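PDB 4EEI: adenylosuccinate lyase from Francisella tularensis subsp. tularensis SCHU S4, which probably catalyses the beta-elimination of fumarate from adenylosuccinate, giving AMP, and from the related succinylated imidazole intermediate of purine synthesis. Local coordinates for residues Leu104-Ser109 and Asp217-Leu222; Lys115-Leu120 and Lys166-Phe171. One frame throughout, in Å; residues are numbered along the deposited sequence.

Contact 1. Residues Leu104-Ser109 and Asp217-Leu222; sequences LQIRDS and DRIAKL
Ile106 and Ile219 meet between two helices of the long helical bundle that forms the core of the fumarase/aspartase superfamily. Segment 104-109 belongs to helix 94-131, and 217-222 opens helix 217-244. The contact is small, with 115 Å² buried in all, and no hydrogen bond spans the two segments.

The link is apolar. Ile106 divides its two branches between two partners one helical turn apart. Its CD1 reaches CG1 of Ile219 at 3.9 Å, and the two side chains lie nearly perpendicular. Its other branch, CG2, meets CD2 of Leu222 at 3.6 Å. Here the two side chains run side by side in reverse sense. The extended CG1-CD1 arm of Ile106 (chi2 172°) carries CD1 out to Ile219. Phe317 of helix 304-333 also packs on Ile106, so a third helix closes this part of the core.

The charged residues of 217-222 find partners outside the contact. Asp217 is bridged to Arg163 and Arg164 of the second subunit, and Lys221 to Asp167 of the same neighbour, which places the start of this helix at the subunit interface. Arg218 is held within its own chain by Glu207 and Glu208.

Within 104-109, Arg107 NH1 forms a salt bridge and hydrogen bond with Asp108 OD1 at 3.1 Å. The oxygen is met on its syn side, 30° out of the carboxylate plane. Gln105 O takes two donors: Ser109 N at 3.0 Å and Ser109 OG at 2.9 Å, which arrive from opposite faces of the carbonyl plane.

Contact 2. Residues Lys115-Leu120 and Lys166-Phe171; sequences KDLEAL and KDLKDF
The helical segments 115-120 and 166-171 run in roughly opposite directions, and their nearest backbone approach is Leu117 CA to Leu168 CA, 9.4 Å. At that spacing only side chains bridge the gap. Both kinds of contact are made by neighbouring residues: a leucine pair inside and a charged pair beside it.

Leu117 and Leu168 point at each other. CD2 of Leu117 touches CD1 of Leu168 at 3.7 Å, a methyl-to-methyl contact in which the side chains lie at an oblique angle. In Leu117, CG stands anti to the backbone N (chi1 175°), which carries CD2 across to Leu168. Both leucines are buried. Phe161 and Leu165 pack on Leu117, while Ile225 and Ile229 of helix 217-244 pack on Leu168.

Glu118 and Lys169 form a salt bridge on the partly exposed side. The lysine chain is extended from CG to its amine, and it meets the glutamate at about a right angle. NZ lies 3.4 Å from OE2 of Glu118, and the hydrogen bond is weak. OE1 of Glu118 is almost as near to NZ, at 3.6 Å, so the amine faces the carboxylate as a whole rather than gripping one oxygen. The attraction of the pair is probably softened by solvent. On the far side of the second segment, Lys166 NZ forms a salt bridge with Asp170 OD2 at 2.9 Å, meeting the syn lone pair of that oxygen.

The leucine pair and the salt bridge beside it join helices 94-131 and 151-173, two members of the central helical bundle of the fumarase/aspartase superfamily.

Overall arrangement
Contacts 1 and 2 lie in the same helical core, with centres 14 Å apart. Both use helix 94-131: contact 1 lies nearer its start, contact 2 further along. Helix 217-244 completes contact 1 and helix 151-173 completes contact 2. Both segments of contact 2 fall between those of contact 1 along the chain. The two also touch directly. Leu222 CD1 packs on Leu168 CD2 at 3.6 Å. CZ of Phe171 reaches the backbone O of Arg218 and CB of Leu222, and CE2 reaches CG of Lys221. Three helices are thus joined around a shared apolar centre. Residues beside it face the second subunit, so these helices also contribute to that interface, within an assembly of four chains.

Contact 1. Residues Leu104-Ser109 and Asp217-Leu222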
ATOM      1  N   LEU B 104      -2.771  -6.408  26.444  1.00 20.63           N
ATOM      2  CA  LEU B 104      -2.445  -7.696  27.047  1.00 20.51           C
ATOM      3  C   LEU B 104      -2.473  -8.812  25.995  1.00 26.76           C
ATOM      4  O   LEU B 104      -1.617  -9.700  26.002  1.00 23.36           O
ATOM      5  CB  LEU B 104      -3.390  -8.021  28.208  1.00 21.80           C
ATOM      6  CG  LEU B 104      -3.552  -6.995  29.336  1.00 24.41           C
ATOM      7  CD1 LEU B 104      -4.447  -7.540  30.432  1.00 24.73           C
ATOM      8  CD2 LEU B 104      -2.203  -6.591  29.913  1.00 25.43           C
ATOM      9  N   GLN B 105      -3.448  -8.767  25.091  1.00 20.47           N
ATOM     10  CA  GLN B 105      -3.492  -9.735  23.992  1.00 21.54           C
ATOM     11  C   GLN B 105      -2.289  -9.583  23.071  1.00 19.77           C
ATOM     12  O   GLN B 105      -1.695 -10.577  22.648  1.00 22.32           O
ATOM     13  CB  GLN B 105      -4.780  -9.574  23.178  1.00 21.65           C
ATOM     14  CG  GLN B 105      -6.032 -10.035  23.898  1.00 22.80           C
ATOM     15  CD  GLN B 105      -7.280  -9.691  23.124  1.00 26.18           C
ATOM     16  OE1 GLN B 105      -7.641  -8.519  23.002  1.00 25.59           O
ATOM     17  NE2 GLN B 105      -7.930 -10.709  22.561  1.00 22.51           N
ATOM     18  N   ILE B 106      -1.934  -8.344  22.748  1.00 19.10           N
ATOM     19  CA  ILE B 106      -0.781  -8.107  21.883  1.00 20.63           C
ATOM     20  C   ILE B 106       0.507  -8.585  22.570  1.00 19.77           C
ATOM     21  O   ILE B 106       1.376  -9.187  21.947  1.00 19.89           O
ATOM     22  CB  ILE B 106      -0.665  -6.621  21.484  1.00 20.46           C
ATOM     23  CG1 ILE B 106      -1.851  -6.210  20.603  1.00 17.31           C
ATOM     24  CG2 ILE B 106       0.634  -6.377  20.740  1.00 19.66           C
ATOM     25  CD1 ILE B 106      -1.921  -4.683  20.325  1.00 18.18           C
ATOM     26  N   ARG B 107       0.617  -8.324  23.865  1.00 17.31           N
ATOM     27  CA  ARG B 107       1.782  -8.751  24.630  1.00 20.64           C
ATOM     28  C   ARG B 107       1.962 -10.261  24.583  1.00 22.73           C
ATOM     29  O   ARG B 107       3.071 -10.775  24.354  1.00 22.19           O
ATOM     30  CB  ARG B 107       1.625  -8.268  26.079  1.00 21.47           C
ATOM     31  CG  ARG B 107       2.643  -8.794  27.055  1.00 26.77           C
ATOM     32  CD  ARG B 107       1.932  -9.679  28.053  1.00 36.65           C
ATOM     33  NE  ARG B 107       1.556  -8.991  29.274  1.00 40.55           N
ATOM     34  CZ  ARG B 107       0.520  -9.329  30.039  1.00 40.89           C
ATOM     35  NH1 ARG B 107      -0.280 -10.330  29.700  1.00 40.46           N
ATOM     36  NH2 ARG B 107       0.269  -8.640  31.137  1.00 39.41           N
ATOM     37  N   ASP B 108       0.875 -10.990  24.784  1.00 21.91           N
ATOM     38  CA  ASP B 108       0.983 -12.437  24.806  1.00 21.52           C
ATOM     39  C   ASP B 108       1.244 -13.002  23.413  1.00 21.57           C
ATOM     40  O   ASP B 108       1.901 -14.034  23.261  1.00 21.70           O
ATOM     41  CB  ASP B 108      -0.257 -13.045  25.461  1.00 22.67           C
ATOM     42  CG  ASP B 108      -0.364 -12.678  26.936  1.00 33.45           C
ATOM     43  OD1 ASP B 108       0.690 -12.398  27.553  1.00 30.01           O
ATOM     44  OD2 ASP B 108      -1.496 -12.666  27.471  1.00 34.67           O
ATOM     45  N   SER B 109       0.741 -12.307  22.403  1.00 19.63           N
ATOM     46  CA  SER B 109       0.984 -12.696  21.022  1.00 21.52           C
ATOM     47  C   SER B 109       2.450 -12.453  20.661  1.00 21.63           C
ATOM     48  O   SER B 109       3.085 -13.280  20.010  1.00 21.46           O
ATOM     49  CB  SER B 109       0.069 -11.883  20.101  1.00 20.61           C
ATOM     50  OG  SER B 109      -1.284 -12.238  20.306  1.00 22.79           O
ATOM     51  N   ASP B 217      -0.547   4.749  16.958  1.00 20.16           N
ATOM     52  CA  ASP B 217       0.799   4.673  16.378  1.00 22.22           C
ATOM     53  C   ASP B 217       1.679   3.621  17.053  1.00 21.52           C
ATOM     54  O   ASP B 217       2.708   3.205  16.497  1.00 18.65           O
ATOM     55  CB  ASP B 217       1.499   6.042  16.376  1.00 22.04           C
ATOM     56  CG  ASP B 217       1.832   6.537  17.783  1.00 27.03           C
ATOM     57  OD1 ASP B 217       3.010   6.435  18.206  1.00 23.07           O
ATOM     58  OD2 ASP B 217       0.910   7.042  18.453  1.00 26.41           O
ATOM     59  N   ARG B 218       1.289   3.190  18.250  1.00 20.69           N
ATOM     60  CA  ARG B 218       2.030   2.120  18.917  1.00 24.62           C
ATOM     61  C   ARG B 218       1.770   0.828  18.173  1.00 21.08           C
ATOM     62  O   ARG B 218       2.702   0.105  17.815  1.00 21.50           O
ATOM     63  CB  ARG B 218       1.613   1.997  20.388  1.00 25.71           C
ATOM     64  CG  ARG B 218       1.815   3.289  21.182  1.00 24.71           C
ATOM     65  CD  ARG B 218       1.714   3.058  22.689  1.00 22.66           C
ATOM     66  NE  ARG B 218       2.086   4.263  23.446  1.00 21.98           N
ATOM     67  CZ  ARG B 218       3.323   4.538  23.850  1.00 23.00           C
ATOM     68  NH1 ARG B 218       4.316   3.700  23.572  1.00 23.02           N
ATOM     69  NH2 ARG B 218       3.566   5.641  24.544  1.00 23.52           N
ATOM     70  N   ILE B 219       0.498   0.542  17.919  1.00 18.67           N
ATOM     71  CA  ILE B 219       0.153  -0.620  17.109  1.00 16.69           C
ATOM     72  C   ILE B 219       0.784  -0.513  15.726  1.00 19.32           C
ATOM     73  O   ILE B 219       1.320  -1.492  15.211  1.00 20.21           O
ATOM     74  CB  ILE B 219      -1.372  -0.796  16.976  1.00 22.12           C
ATOM     75  CG1 ILE B 219      -1.942  -1.348  18.286  1.00 24.88           C
ATOM     76  CG2 ILE B 219      -1.706  -1.771  15.833  1.00 19.85           C
ATOM     77  CD1 ILE B 219      -3.466  -1.305  18.372  1.00 22.73           C
ATOM     78  N   ALA B 220       0.731   0.671  15.129  1.00 15.96           N
ATOM     79  CA  ALA B 220       1.268   0.842  13.783  1.00 15.13           C
ATOM     80  C   ALA B 220       2.772   0.598  13.759  1.00 17.77           C
ATOM     81  O   ALA B 220       3.309   0.090  12.774  1.00 18.34           O
ATOM     82  CB  ALA B 220       0.939   2.227  13.237  1.00 16.09           C
ATOM     83  N   LYS B 221       3.460   0.970  14.832  1.00 16.77           N
ATOM     84  CA  LYS B 221       4.898   0.764  14.879  1.00 17.08           C
ATOM     85  C   LYS B 221       5.215  -0.729  14.858  1.00 18.48           C
ATOM     86  O   LYS B 221       6.090  -1.174  14.109  1.00 18.84           O
ATOM     87  CB  LYS B 221       5.508   1.415  16.124  1.00 17.92           C
ATOM     88  CG  LYS B 221       6.984   1.035  16.325  1.00 19.97           C
ATOM     89  CD  LYS B 221       7.660   1.899  17.391  1.00 21.51           C
ATOM     90  CE  LYS B 221       9.120   1.489  17.583  1.00 22.84           C
ATOM     91  NZ  LYS B 221       9.780   2.363  18.599  1.00 20.84           N
ATOM     92  N   LEU B 222       4.492  -1.505  15.667  1.00 17.23           N
ATOM     93  CA  LEU B 222       4.692  -2.950  15.729  1.00 17.79           C
ATOM     94  C   LEU B 222       4.376  -3.606  14.391  1.00 20.41           C
ATOM     95  O   LEU B 222       5.139  -4.450  13.909  1.00 18.97           O
ATOM     96  CB  LEU B 222       3.824  -3.571  16.833  1.00 16.22           C
ATOM     97  CG  LEU B 222       3.846  -5.105  16.919  1.00 23.55           C
ATOM     98  CD1 LEU B 222       5.258  -5.628  17.145  1.00 20.50           C
ATOM     99  CD2 LEU B 222       2.926  -5.608  18.026  1.00 20.47           C
TER

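Contact 2. Residues Lys115-Leu120 and Lys166-Phe171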
ATOM      1  N   LYS B 115       9.644 -15.726  20.324  1.00 20.83           N
ATOM      2  CA  LYS B 115      10.205 -17.060  20.515  1.00 23.03           C
ATOM      3  C   LYS B 115      10.434 -17.709  19.161  1.00 25.38           C
ATOM      4  O   LYS B 115      11.486 -18.307  18.910  1.00 24.54           O
ATOM      5  CB  LYS B 115       9.261 -17.938  21.343  1.00 25.71           C
ATOM      6  CG  LYS B 115       9.758 -19.367  21.513  1.00 34.29           C
ATOM      7  CD  LYS B 115       8.679 -20.289  22.081  1.00 43.42           C
ATOM      8  CE  LYS B 115       9.208 -21.713  22.309  1.00 47.94           C
ATOM      9  NZ  LYS B 115       9.761 -22.351  21.074  1.00 49.31           N
ATOM     10  N   ASP B 116       9.450 -17.582  18.277  1.00 21.24           N
ATOM     11  CA  ASP B 116       9.556 -18.210  16.959  1.00 22.57           C
ATOM     12  C   ASP B 116      10.539 -17.493  16.030  1.00 20.71           C
ATOM     13  O   ASP B 116      11.199 -18.135  15.220  1.00 20.43           O
ATOM     14  CB  ASP B 116       8.178 -18.339  16.303  1.00 22.88           C
ATOM     15  CG  ASP B 116       7.305 -19.377  16.991  1.00 32.27           C
ATOM     16  OD1 ASP B 116       7.850 -20.391  17.468  1.00 33.52           O
ATOM     17  OD2 ASP B 116       6.075 -19.173  17.070  1.00 33.44           O
ATOM     18  N   LEU B 117      10.637 -16.170  16.137  1.00 17.82           N
ATOM     19  CA  LEU B 117      11.624 -15.434  15.346  1.00 19.33           C
ATOM     20  C   LEU B 117      13.051 -15.795  15.771  1.00 21.33           C
ATOM     21  O   LEU B 117      13.927 -15.998  14.930  1.00 19.66           O
ATOM     22  CB  LEU B 117      11.388 -13.921  15.441  1.00 18.51           C
ATOM     23  CG  LEU B 117      12.396 -12.976  14.772  1.00 19.97           C
ATOM     24  CD1 LEU B 117      12.495 -13.251  13.279  1.00 22.03           C
ATOM     25  CD2 LEU B 117      12.008 -11.524  15.008  1.00 22.43           C
ATOM     26  N   GLU B 118      13.291 -15.891  17.074  1.00 18.79           N
ATOM     27  CA  GLU B 118      14.619 -16.272  17.548  1.00 20.68           C
ATOM     28  C   GLU B 118      14.956 -17.705  17.124  1.00 23.98           C
ATOM     29  O   GLU B 118      16.102 -18.019  16.797  1.00 23.77           O
ATOM     30  CB  GLU B 118      14.720 -16.115  19.068  1.00 23.15           C
ATOM     31  CG  GLU B 118      16.130 -16.330  19.610  1.00 25.81           C
ATOM     32  CD  GLU B 118      16.354 -15.646  20.950  1.00 36.15           C
ATOM     33  OE1 GLU B 118      15.416 -15.649  21.777  1.00 39.38           O
ATOM     34  OE2 GLU B 118      17.466 -15.108  21.173  1.00 36.96           O
ATOM     35  N   ALA B 119      13.957 -18.585  17.127  1.00 21.84           N
ATOM     36  CA  ALA B 119      14.190 -19.965  16.715  1.00 21.61           C
ATOM     37  C   ALA B 119      14.543 -20.034  15.226  1.00 21.91           C
ATOM     38  O   ALA B 119      15.355 -20.869  14.813  1.00 24.69           O
ATOM     39  CB  ALA B 119      12.981 -20.837  17.032  1.00 24.37           C
ATOM     40  N   LEU B 120      13.927 -19.175  14.420  1.00 21.31           N
ATOM     41  CA  LEU B 120      14.249 -19.130  12.992  1.00 21.43           C
ATOM     42  C   LEU B 120      15.679 -18.620  12.798  1.00 23.78           C
ATOM     43  O   LEU B 120      16.416 -19.124  11.947  1.00 22.94           O
ATOM     44  CB  LEU B 120      13.262 -18.238  12.230  1.00 16.91           C
ATOM     45  CG  LEU B 120      13.668 -17.978  10.772  1.00 16.98           C
ATOM     46  CD1 LEU B 120      13.791 -19.295  10.003  1.00 16.35           C
ATOM     47  CD2 LEU B 120      12.696 -17.038  10.079  1.00 17.29           C
ATOM     48  N   LYS B 166      15.942  -7.731  17.278  1.00 21.53           N
ATOM     49  CA  LYS B 166      16.256  -6.627  18.174  1.00 22.82           C
ATOM     50  C   LYS B 166      15.149  -5.564  18.177  1.00 20.51           C
ATOM     51  O   LYS B 166      14.797  -5.051  19.237  1.00 20.38           O
ATOM     52  CB  LYS B 166      17.616  -5.996  17.848  1.00 25.27           C
ATOM     53  CG  LYS B 166      18.014  -4.890  18.829  1.00 29.44           C
ATOM     54  CD  LYS B 166      19.290  -4.189  18.391  1.00 37.58           C
ATOM     55  CE  LYS B 166      19.622  -2.994  19.295  1.00 43.67           C
ATOM     56  NZ  LYS B 166      18.677  -1.835  19.144  1.00 44.96           N
ATOM     57  N   ASP B 167      14.605  -5.232  17.005  1.00 19.26           N
ATOM     58  CA  ASP B 167      13.484  -4.280  16.928  1.00 22.06           C
ATOM     59  C   ASP B 167      12.328  -4.755  17.815  1.00 20.16           C
ATOM     60  O   ASP B 167      11.734  -3.962  18.548  1.00 20.41           O
ATOM     61  CB  ASP B 167      12.951  -4.146  15.489  1.00 24.15           C
ATOM     62  CG  ASP B 167      13.931  -3.467  14.537  1.00 31.70           C
ATOM     63  OD1 ASP B 167      14.865  -2.789  15.019  1.00 28.96           O
ATOM     64  OD2 ASP B 167      13.744  -3.602  13.293  1.00 32.98           O
ATOM     65  N   LEU B 168      11.997  -6.042  17.733  1.00 17.33           N
ATOM     66  CA  LEU B 168      10.861  -6.584  18.487  1.00 19.13           C
ATOM     67  C   LEU B 168      11.125  -6.612  19.991  1.00 20.43           C
ATOM     68  O   LEU B 168      10.241  -6.287  20.800  1.00 20.03           O
ATOM     69  CB  LEU B 168      10.479  -7.988  18.000  1.00 18.47           C
ATOM     70  CG  LEU B 168       9.659  -8.127  16.726  1.00 20.50           C
ATOM     71  CD1 LEU B 168       9.249  -9.572  16.523  1.00 24.75           C
ATOM     72  CD2 LEU B 168       8.430  -7.234  16.781  1.00 22.07           C
ATOM     73  N   LYS B 169      12.337  -7.005  20.372  1.00 18.59           N
ATOM     74  CA  LYS B 169      12.688  -7.033  21.783  1.00 20.12           C
ATOM     75  C   LYS B 169      12.717  -5.604  22.347  1.00 21.42           C
ATOM     76  O   LYS B 169      12.367  -5.381  23.511  1.00 23.04           O
ATOM     77  CB  LYS B 169      14.019  -7.760  22.000  1.00 18.74           C
ATOM     78  CG  LYS B 169      13.917  -9.288  21.830  1.00 21.54           C
ATOM     79  CD  LYS B 169      15.243  -9.974  22.148  1.00 29.90           C
ATOM     80  CE  LYS B 169      15.065 -11.483  22.277  1.00 37.08           C
ATOM     81  NZ  LYS B 169      16.349 -12.218  22.464  1.00 39.51           N
ATOM     82  N   ASP B 170      13.124  -4.640  21.526  1.00 21.07           N
ATOM     83  CA  ASP B 170      13.068  -3.236  21.934  1.00 23.27           C
ATOM     84  C   ASP B 170      11.625  -2.810  22.176  1.00 22.63           C
ATOM     85  O   ASP B 170      11.322  -2.121  23.149  1.00 24.99           O
ATOM     86  CB  ASP B 170      13.693  -2.318  20.879  1.00 26.62           C
ATOM     87  CG  ASP B 170      15.216  -2.359  20.887  1.00 36.70           C
ATOM     88  OD1 ASP B 170      15.797  -2.822  21.892  1.00 38.82           O
ATOM     89  OD2 ASP B 170      15.826  -1.917  19.884  1.00 38.04           O
ATOM     90  N   PHE B 171      10.735  -3.208  21.279  1.00 19.54           N
ATOM     91  CA  PHE B 171       9.327  -2.837  21.415  1.00 21.59           C
ATOM     92  C   PHE B 171       8.747  -3.539  22.626  1.00 24.90           C
ATOM     93  O   PHE B 171       7.928  -2.978  23.346  1.00 27.52           O
ATOM     94  CB  PHE B 171       8.540  -3.237  20.180  1.00 19.78           C
ATOM     95  CG  PHE B 171       7.140  -2.686  20.154  1.00 22.94           C
ATOM     96  CD1 PHE B 171       6.078  -3.413  20.675  1.00 23.11           C
ATOM     97  CD2 PHE B 171       6.890  -1.443  19.609  1.00 20.67           C
ATOM     98  CE1 PHE B 171       4.773  -2.891  20.647  1.00 21.18           C
ATOM     99  CE2 PHE B 171       5.594  -0.912  19.579  1.00 21.44           C
ATOM    100  CZ  PHE B 171       4.538  -1.634  20.100  1.00 18.70           C
TER